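Local coordinates for protein ureidoglycolate hydrolase (Arabidopsis thaliana, PDB 4PXE) that hydrolyses (S)-ureidoglycolate to glyoxylate, ammonium and carbon dioxide at a two-manganese centre, a late step of plant purine breakdown, at residues A[203-208]-A[418-423]. Sequence-based numbering, arbitrary orientation.
With MN (manganese (II) ion), chain C.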
loop_
_atom_site.group_PDB
_atom_site.type_symbol
_atom_site.label_atom_id
_atom_site.label_comp_id
_atom_site.label_asym_id
_atom_site.label_seq_id
_atom_site.Cartn_x
_atom_site.Cartn_y
_atom_site.Cartn_z
ATOM N N ALA A 203 11.533 1.017 41.538
ATOM C CA ALA A 203 10.381 0.390 40.902
ATOM C C ALA A 203 10.028 1.225 39.690
ATOM O O ALA A 203 10.442 2.382 39.592
ATOM C CB ALA A 203 9.198 0.333 41.855
ATOM N N PHE A 204 9.279 0.619 38.768
ATOM C CA PHE A 204 8.712 1.315 37.612
ATOM C C PHE A 204 7.205 1.069 37.533
ATOM O O PHE A 204 6.759 -0.075 37.561
ATOM C CB PHE A 204 9.361 0.858 36.293
ATOM C CG PHE A 204 8.694 1.450 35.088
ATOM C CD1 PHE A 204 8.994 2.739 34.691
ATOM C CD2 PHE A 204 7.726 0.744 34.389
ATOM C CE1 PHE A 204 8.352 3.316 33.608
ATOM C CE2 PHE A 204 7.085 1.315 33.309
ATOM C CZ PHE A 204 7.399 2.601 32.924
ATOM N N LEU A 205 6.430 2.146 37.412
ATOM C CA LEU A 205 4.971 2.056 37.315
ATOM C C LEU A 205 4.492 2.661 36.011
ATOM O O LEU A 205 4.982 3.708 35.611
ATOM C CB LEU A 205 4.324 2.867 38.440
ATOM C CG LEU A 205 4.916 2.752 39.835
ATOM C CD1 LEU A 205 4.145 3.673 40.772
ATOM C CD2 LEU A 205 4.857 1.318 40.316
ATOM N N GLU A 206 3.513 2.035 35.364
ATOM C CA GLU A 206 2.898 2.634 34.180
ATOM C C GLU A 206 1.385 2.713 34.324
ATOM O O GLU A 206 0.721 1.702 34.550
ATOM C CB GLU A 206 3.257 1.827 32.929
ATOM C CG GLU A 206 2.718 2.433 31.625
ATOM C CD GLU A 206 3.330 1.832 30.367
ATOM O OE1 GLU A 206 4.062 0.814 30.447
ATOM O OE2 GLU A 206 3.078 2.395 29.281
ATOM N N LEU A 207 0.848 3.923 34.207
ATOM C CA LEU A 207 -0.598 4.146 34.163
ATOM C C LEU A 207 -1.038 4.031 32.700
ATOM O O LEU A 207 -0.397 4.617 31.828
ATOM C CB LEU A 207 -0.897 5.545 34.702
ATOM C CG LEU A 207 -2.323 6.080 34.509
ATOM C CD1 LEU A 207 -3.360 5.230 35.244
ATOM C CD2 LEU A 207 -2.394 7.531 34.945
ATOM N N HIS A 208 -2.103 3.282 32.418
ATOM C CA HIS A 208 -2.502 3.044 31.024
ATOM C C HIS A 208 -3.986 2.710 30.944
ATOM O O HIS A 208 -4.544 2.084 31.855
ATOM C CB HIS A 208 -1.661 1.898 30.408
ATOM C CG HIS A 208 -1.560 1.946 28.907
ATOM N ND1 HIS A 208 -2.611 1.631 28.070
ATOM C CD2 HIS A 208 -0.526 2.279 28.096
ATOM C CE1 HIS A 208 -2.233 1.771 26.811
ATOM N NE2 HIS A 208 -0.972 2.164 26.800
ATOM N N LYS A 418 -4.687 9.607 40.702
ATOM C CA LYS A 418 -4.624 9.564 42.160
ATOM C C LYS A 418 -3.939 8.300 42.652
ATOM O O LYS A 418 -3.112 8.368 43.566
ATOM C CB LYS A 418 -6.019 9.671 42.771
ATOM C CG LYS A 418 -6.656 11.041 42.630
ATOM C CD LYS A 418 -8.077 11.005 43.161
ATOM C CE LYS A 418 -8.754 12.344 43.004
ATOM N NZ LYS A 418 -10.213 12.242 43.276
ATOM N N VAL A 419 -4.277 7.154 42.069
ATOM C CA VAL A 419 -3.615 5.909 42.447
ATOM C C VAL A 419 -2.123 5.974 42.128
ATOM O O VAL A 419 -1.286 5.554 42.930
ATOM C CB VAL A 419 -4.268 4.692 41.771
ATOM C CG1 VAL A 419 -3.453 3.415 42.039
ATOM C CG2 VAL A 419 -5.705 4.533 42.246
ATOM N N LEU A 420 -1.783 6.534 40.973
ATOM C CA LEU A 420 -0.380 6.709 40.614
ATOM C C LEU A 420 0.361 7.607 41.607
ATOM O O LEU A 420 1.448 7.254 42.070
ATOM C CB LEU A 420 -0.256 7.262 39.200
ATOM C CG LEU A 420 1.176 7.471 38.711
ATOM C CD1 LEU A 420 1.962 6.164 38.725
ATOM C CD2 LEU A 420 1.172 8.077 37.304
ATOM N N SER A 421 -0.234 8.752 41.939
ATOM C CA SER A 421 0.350 9.675 42.910
ATOM C C SER A 421 0.622 8.993 44.244
ATOM O O SER A 421 1.712 9.115 44.823
ATOM C CB SER A 421 -0.594 10.850 43.150
ATOM O OG SER A 421 -0.751 11.647 41.989
ATOM N N LEU A 422 -0.382 8.286 44.743
ATOM C CA LEU A 422 -0.290 7.699 46.074
ATOM C C LEU A 422 0.668 6.513 46.079
ATOM O O LEU A 422 1.401 6.308 47.046
ATOM C CB LEU A 422 -1.687 7.295 46.561
ATOM C CG LEU A 422 -1.810 6.846 48.016
ATOM C CD1 LEU A 422 -1.155 7.851 48.980
ATOM C CD2 LEU A 422 -3.274 6.658 48.343
ATOM N N THR A 423 0.684 5.738 45.000
ATOM C CA THR A 423 1.620 4.620 44.900
ATOM C C THR A 423 3.066 5.119 44.789
ATOM O O THR A 423 3.963 4.573 45.439
ATOM C CB THR A 423 1.284 3.693 43.700
ATOM O OG1 THR A 423 -0.080 3.254 43.794
ATOM C CG2 THR A 423 2.188 2.468 43.708
HETATM MN MN MN C . 0.219 1.962 24.813
HETATM O O HOH W 1 1.829 0.974 25.997
HETATM O O HOH W 2 0.724 1.168 22.802
HETATM O O HOH W 3 -0.564 -0.389 24.850
#
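Thr423, the one polar side chain among the leucines of this seam, meets Leu205 through its methyl: CG2 lies 3.7 Å from Leu205 CD1, while its hydroxyl turns back to its own helix. Thr423 OG1 donates to Val419 O at 2.7 Å, standing above the carbonyl plane, and Thr423 N reaches the same oxygen from the opposite face. With CG2 anti to the backbone N and OG1 beside it (chi1 -55°), one rotation both satisfies the buried hydroxyl and presents the methyl to the strand. A serine here would keep the hydroxyl but would probably leave a gap beside Leu205 CD1, freeing that branch to shift.

Leu420 supplies the larger part of the helix's face. Leu420 CD1 packs 3.9 Å from Leu205 CD1, the two side chains crossing at a slant, and also nears Leu205 CB. Leu420 CD2 rests more loosely on Leu207 CB, 4.2 Å away. With CG anti to the backbone N (chi1 -179°), the fork of Leu420 sits between the two strand leucines. No hydrogen bond links strand and helix; they run nearly antiparallel, at 170°, and the short segment axes approach to 9.5 Å. Helix 352-364 flanks the seam through Val354 on Leu205 and Met358 on Thr423, and helix 105-120 adds Val106 on Leu207 and Ala114 on Leu420.

Glu206 points away from the helix and hydrogen-bonds Ser91 and Ser380. Near the C-terminal end of the strand, His208 NE2 binds manganese at 2.3 Å, together with His92, Asp103 and waters. A C-terminal helix is thus packed on a strand that lies between parallel strands 86-91 and 389-394 and delivers a metal ligand near its C-terminal end, as in the catalytic domain of M20-family metallohydrolases.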